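Local structure of Non-reducing end alpha-L-arabinofuranosidase BoGH43B (Bacteroides ovatus, 5JOZ) at residues Pro17-Val22 and Lys45-Trp50; Ala239-Leu244 and Ala273-Asp278. The protein cleaves terminal non-reducing alpha-L-arabinofuranosyl residues from the side branches of xyloglucan, turning S units into X units during breakdown of the polysaccharide. All coordinates share one frame; numbering follows the deposited sequence.

Contact 1: residues Pro17-Val22 and Lys45-Trp50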
loop_
_atom_site.group_PDB
_atom_site.type_symbol
_atom_site.label_atom_id
_atom_site.label_comp_id
_atom_site.label_asym_id
_atom_site.label_seq_id
_atom_site.Cartn_x
_atom_site.Cartn_y
_atom_site.Cartn_z
ATOM N N PRO A 17 6.762 4.736 2.888
ATOM C CA PRO A 17 6.895 4.219 4.241
ATOM C C PRO A 17 7.261 5.310 5.228
ATOM O O PRO A 17 8.153 6.117 4.925
ATOM C CB PRO A 17 8.036 3.197 4.116
ATOM C CG PRO A 17 8.858 3.684 2.980
ATOM C CD PRO A 17 7.852 4.254 2.019
ATOM N N SER A 18 6.584 5.341 6.380
ATOM C CA SER A 18 6.999 6.196 7.497
ATOM C C SER A 18 7.171 5.369 8.764
ATOM O O SER A 18 6.308 4.561 9.097
ATOM C CB SER A 18 6.000 7.315 7.725
ATOM O OG SER A 18 6.422 8.138 8.784
ATOM N N ILE A 19 8.274 5.599 9.478
ATOM C CA ILE A 19 8.680 4.756 10.617
ATOM C C ILE A 19 8.840 5.551 11.908
ATOM O O ILE A 19 9.159 6.725 11.868
ATOM C CB ILE A 19 10.021 4.037 10.320
ATOM C CG1 ILE A 19 10.272 2.903 11.316
ATOM C CG2 ILE A 19 11.207 5.006 10.315
ATOM C CD1 ILE A 19 11.204 1.844 10.771
ATOM N N CYS A 20 8.630 4.896 13.048
ATOM C CA CYS A 20 9.062 5.436 14.336
ATOM C C CYS A 20 9.442 4.314 15.274
ATOM O O CYS A 20 8.888 3.215 15.203
ATOM C CB CYS A 20 7.995 6.337 14.975
ATOM S SG CYS A 20 6.599 5.467 15.713
ATOM N N ARG A 21 10.400 4.608 16.145
ATOM C CA ARG A 21 10.861 3.687 17.168
ATOM C C ARG A 21 10.367 4.180 18.516
ATOM O O ARG A 21 10.553 5.343 18.869
ATOM C CB ARG A 21 12.384 3.613 17.177
ATOM C CG ARG A 21 12.934 2.542 18.101
ATOM C CD ARG A 21 14.452 2.565 18.128
ATOM N NE ARG A 21 14.963 3.810 18.688
ATOM C CZ ARG A 21 14.945 4.133 19.978
ATOM N NH1 ARG A 21 15.438 5.308 20.364
ATOM N NH2 ARG A 21 14.430 3.311 20.894
ATOM N N VAL A 22 9.734 3.275 19.251
ATOM C CA VAL A 22 9.257 3.522 20.602
ATOM C C VAL A 22 9.892 2.440 21.483
ATOM O O VAL A 22 9.387 1.320 21.542
ATOM C CB VAL A 22 7.718 3.434 20.648
ATOM C CG1 VAL A 22 7.210 3.690 22.065
ATOM C CG2 VAL A 22 7.093 4.399 19.641
ATOM N N LYS A 45 10.564 -5.732 15.697
ATOM C CA LYS A 45 11.626 -5.569 16.706
ATOM C C LYS A 45 13.056 -5.564 16.132
ATOM O O LYS A 45 14.009 -5.282 16.864
ATOM C CB LYS A 45 11.500 -6.656 17.784
ATOM C CG LYS A 45 10.140 -6.625 18.468
ATOM C CD LYS A 45 10.084 -7.427 19.755
ATOM C CE LYS A 45 8.892 -7.003 20.607
ATOM N NZ LYS A 45 9.214 -5.840 21.475
ATOM N N ASP A 46 13.209 -5.841 14.840
ATOM C CA ASP A 46 14.537 -5.899 14.203
ATOM C C ASP A 46 14.671 -5.118 12.881
ATOM O O ASP A 46 15.685 -5.260 12.189
ATOM C CB ASP A 46 14.952 -7.368 14.006
ATOM C CG ASP A 46 13.967 -8.175 13.133
ATOM O OD1 ASP A 46 13.176 -7.601 12.351
ATOM O OD2 ASP A 46 13.997 -9.419 13.232
ATOM N N LEU A 47 13.666 -4.298 12.547
ATOM C CA LEU A 47 13.550 -3.561 11.251
ATOM C C LEU A 47 13.373 -4.411 9.990
ATOM O O LEU A 47 13.129 -3.857 8.913
ATOM C CB LEU A 47 14.706 -2.575 11.026
ATOM C CG LEU A 47 14.821 -1.363 11.942
ATOM C CD1 LEU A 47 16.052 -0.575 11.549
ATOM C CD2 LEU A 47 13.596 -0.477 11.856
ATOM N N VAL A 48 13.455 -5.737 10.123
ATOM C CA VAL A 48 13.516 -6.646 8.989
ATOM C C VAL A 48 12.237 -7.468 8.865
ATOM O O VAL A 48 11.683 -7.576 7.776
ATOM C CB VAL A 48 14.748 -7.568 9.099
ATOM C CG1 VAL A 48 14.713 -8.682 8.051
ATOM C CG2 VAL A 48 16.020 -6.743 8.940
ATOM N N HIS A 49 11.797 -8.060 9.972
ATOM C CA HIS A 49 10.613 -8.893 10.002
ATOM C C HIS A 49 9.428 -8.084 10.530
ATOM O O HIS A 49 9.429 -7.599 11.663
ATOM C CB HIS A 49 10.880 -10.118 10.858
ATOM C CG HIS A 49 11.999 -10.967 10.339
ATOM N ND1 HIS A 49 13.257 -10.970 10.904
ATOM C CD2 HIS A 49 12.056 -11.818 9.287
ATOM C CE1 HIS A 49 14.037 -11.796 10.228
ATOM N NE2 HIS A 49 13.333 -12.320 9.240
ATOM N N TRP A 50 8.420 -7.948 9.683
ATOM C CA TRP A 50 7.286 -7.076 9.938
ATOM C C TRP A 50 6.002 -7.880 10.038
ATOM O O TRP A 50 5.819 -8.858 9.315
ATOM C CB TRP A 50 7.202 -6.017 8.835
ATOM C CG TRP A 50 8.377 -5.065 8.894
ATOM C CD1 TRP A 50 9.576 -5.208 8.268
ATOM C CD2 TRP A 50 8.461 -3.857 9.652
ATOM N NE1 TRP A 50 10.405 -4.154 8.580
ATOM C CE2 TRP A 50 9.744 -3.314 9.433
ATOM C CE3 TRP A 50 7.572 -3.176 10.494
ATOM C CZ2 TRP A 50 10.160 -2.120 10.021
ATOM C CZ3 TRP A 50 7.981 -1.977 11.076
ATOM C CH2 TRP A 50 9.263 -1.465 10.839
#

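Contact 2: residues Ala239-Leu244 and Ala273-Asp278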
loop_
_atom_site.group_PDB
_atom_site.type_symbol
_atom_site.label_atom_id
_atom_site.label_comp_id
_atom_site.label_asym_id
_atom_site.label_seq_id
_atom_site.Cartn_x
_atom_site.Cartn_y
_atom_site.Cartn_z
ATOM N N ALA A 239 12.219 8.464 1.563
ATOM C CA ALA A 239 12.752 7.852 2.763
ATOM C C ALA A 239 12.279 8.523 4.065
ATOM O O ALA A 239 11.798 9.653 4.053
ATOM C CB ALA A 239 14.270 7.856 2.709
ATOM N N ASP A 240 12.418 7.776 5.165
ATOM C CA ASP A 240 12.226 8.257 6.522
ATOM C C ASP A 240 13.321 7.641 7.401
ATOM O O ASP A 240 13.605 6.456 7.285
ATOM C CB ASP A 240 10.827 7.873 7.042
ATOM C CG ASP A 240 10.406 8.679 8.289
ATOM O OD1 ASP A 240 11.149 9.581 8.739
ATOM O OD2 ASP A 240 9.314 8.407 8.837
ATOM N N LEU A 241 13.941 8.446 8.256
ATOM C CA LEU A 241 15.058 7.982 9.090
ATOM C C LEU A 241 14.568 7.419 10.424
ATOM O O LEU A 241 13.494 7.751 10.883
ATOM C CB LEU A 241 16.063 9.117 9.334
ATOM C CG LEU A 241 16.740 9.766 8.119
ATOM C CD1 LEU A 241 17.793 10.758 8.575
ATOM C CD2 LEU A 241 17.385 8.766 7.173
ATOM N N VAL A 242 15.362 6.545 11.026
ATOM C CA VAL A 242 15.125 6.054 12.393
ATOM C C VAL A 242 16.467 5.784 13.051
ATOM O O VAL A 242 17.383 5.270 12.405
ATOM C CB VAL A 242 14.279 4.753 12.417
ATOM C CG1 VAL A 242 14.889 3.651 11.545
ATOM C CG2 VAL A 242 14.082 4.253 13.839
ATOM N N GLN A 243 16.588 6.121 14.326
ATOM C CA GLN A 243 17.826 5.885 15.055
ATOM C C GLN A 243 17.603 4.789 16.097
ATOM O O GLN A 243 16.587 4.784 16.788
ATOM C CB GLN A 243 18.324 7.170 15.726
ATOM C CG GLN A 243 19.755 7.047 16.234
ATOM C CD GLN A 243 20.241 8.235 17.070
ATOM O OE1 GLN A 243 19.465 8.909 17.733
ATOM N NE2 GLN A 243 21.552 8.468 17.053
ATOM N N LEU A 244 18.577 3.890 16.214
ATOM C CA LEU A 244 18.549 2.803 17.199
ATOM C C LEU A 244 19.192 3.228 18.521
ATOM O O LEU A 244 19.909 4.223 18.583
ATOM C CB LEU A 244 19.307 1.590 16.659
ATOM C CG LEU A 244 18.964 1.125 15.254
ATOM C CD1 LEU A 244 19.772 -0.106 14.864
ATOM C CD2 LEU A 244 17.490 0.829 15.162
ATOM N N ALA A 273 17.744 0.540 4.337
ATOM C CA ALA A 273 19.165 0.769 4.074
ATOM C C ALA A 273 19.873 1.452 5.252
ATOM O O ALA A 273 19.288 2.313 5.901
ATOM C CB ALA A 273 19.335 1.583 2.800
ATOM N N PRO A 274 21.138 1.068 5.524
ATOM C CA PRO A 274 21.905 1.721 6.565
ATOM C C PRO A 274 22.367 3.100 6.102
ATOM O O PRO A 274 22.737 3.272 4.944
ATOM C CB PRO A 274 23.099 0.785 6.754
ATOM C CG PRO A 274 23.323 0.201 5.397
ATOM C CD PRO A 274 21.974 0.132 4.741
ATOM N N VAL A 275 22.310 4.065 7.017
ATOM C CA VAL A 275 22.681 5.450 6.759
ATOM C C VAL A 275 23.937 5.753 7.566
ATOM O O VAL A 275 23.987 5.498 8.761
ATOM C CB VAL A 275 21.542 6.404 7.188
ATOM C CG1 VAL A 275 21.954 7.869 7.048
ATOM C CG2 VAL A 275 20.295 6.116 6.373
ATOM N N THR A 276 24.941 6.309 6.906
ATOM C CA THR A 276 26.209 6.660 7.545
ATOM C C THR A 276 26.409 8.166 7.510
ATOM O O THR A 276 26.198 8.775 6.487
ATOM C CB THR A 276 27.350 5.993 6.787
ATOM O OG1 THR A 276 27.016 4.613 6.603
ATOM C CG2 THR A 276 28.674 6.127 7.554
ATOM N N TRP A 277 26.812 8.749 8.632
ATOM C CA TRP A 277 27.110 10.182 8.718
ATOM C C TRP A 277 28.592 10.418 8.525
ATOM O O TRP A 277 29.403 9.758 9.166
ATOM C CB TRP A 277 26.683 10.724 10.077
ATOM C CG TRP A 277 25.217 10.615 10.268
ATOM C CD1 TRP A 277 24.536 9.536 10.710
ATOM C CD2 TRP A 277 24.240 11.618 9.981
ATOM N NE1 TRP A 277 23.198 9.808 10.746
ATOM C CE2 TRP A 277 22.982 11.073 10.295
ATOM C CE3 TRP A 277 24.306 12.927 9.500
ATOM C CZ2 TRP A 277 21.795 11.788 10.153
ATOM C CZ3 TRP A 277 23.126 13.642 9.351
ATOM C CH2 TRP A 277 21.883 13.068 9.673
ATOM N N ASP A 278 28.945 11.340 7.630
ATOM C CA ASP A 278 30.349 11.694 7.405
ATOM C C ASP A 278 30.829 12.686 8.476
ATOM O O ASP A 278 30.049 13.131 9.330
ATOM C CB ASP A 278 30.587 12.202 5.971
ATOM C CG ASP A 278 30.071 13.619 5.717
ATOM O OD1 ASP A 278 29.550 14.295 6.626
ATOM O OD2 ASP A 278 30.194 14.068 4.561
#

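Contact 1: residues Pro17-Val22 and Lys45-Trp50
Ile19 holds CG1 anti to its backbone N (chi1 -165°) and extends CD1 outward (chi2 156°), and that single methyl makes both contacts with Leu47 and Trp50. Leu47 and Trp50 both set CG anti to the carbonyl carbon, and their outer ends, CD2 and CH2, meet that methyl. CD1 of Ile19 lies 3.5 Å from CD2 of Leu47, the two side chains crossing at about a right angle. The same CD1 stands at the rim of the Trp50 indole, near the ring plane, 3.8 Å from CH2, so the tryptophan offers its benzo edge and not a face. In GH43 enzymes the catalytic domain is a five-bladed beta-propeller; here strand 18-22 is the first of four antiparallel strands in a blade, and residues 45-50 form the turn joining its third and fourth strands. The closest CA pair, Ile19 and Leu47, is 9.7 Å apart, which excludes backbone pairing. Polar bonds shape the turn instead. Asp46 OD1 accepts the backbone N of Val48 at 2.9 Å in an Asx turn. The backbone N of His49 lies 2.8 Å from the same Asp46 OD1. Asp46 OD2 receives ND1 of His49, in the imidazole plane and almost straight (178°). Trp50 NE1 reaches Leu47 O in a weak bond of 2.8 Å, tying the indole back to the turn. From the neighbouring strand 25-29, Phe26 packs on Leu47 and Leu28 on Trp50.

Contact 2: residues Ala239-Leu244 and Ala273-Asp278
Leu241 meets Val275 and Trp277 through the two methyls at its end. Its CB points toward strand 269-277 from strand 234-243, and CG, beside the backbone N at chi1 -60°, serves as the fork that divides the contact. CD2 touches CG2 of Val275 at 4.0 Å, the side chains crossing at about a right angle; CD1 approaches the Trp277 indole obliquely, with CZ2 the nearest ring atom at a looser 4.4 Å. Val275 turns CG2 to this meeting by placing CG1 anti to its own backbone N (chi1 175°). Strands 234-243 and 269-277 are the first and third of a four-stranded antiparallel propeller blade. The closest CA pair, Leu241 and Val275, is 8.4 Å apart, consistent with strand 249-256 lying between. The leucine thus reaches across this intervening second strand, whose Ala251 packs on Val275. Trp277 also meets Trp249 and Tyr188 edge-to-face, which sets its indole within an aromatic group. The 95 Å² buried between the segments comes with carbon-to-carbon contacts alone; with no hydrogen bond or charge pair across them, the contact rests on burial of apolar surface, while backbone bonds run to strand 249-256.

Overall arrangement
Both contacts are buried and apolar, and each lies within a different blade of the GH43 propeller. Contact 1 directs one isoleucine methyl onto a turn held by its own polar bonds; contact 2 splits a leucine's two methyls between strand side chains. In each, the tryptophan is the partly exposed member. Contact 1 has its centre about 16 Å from the centre of the chain, against about 23 Å for contact 2, and the Ile19 side chain is about 11 Å from that of Asp16, the inferred proton acceptor. Arg21 NE, 2.7 Å from Gln243 O, and Ser18 OG, 2.9 Å from Asp240 OD2, probably hydrogen-bond the two first strands together, and Ile19 CG2 packs against Val242 CB at 3.7 Å.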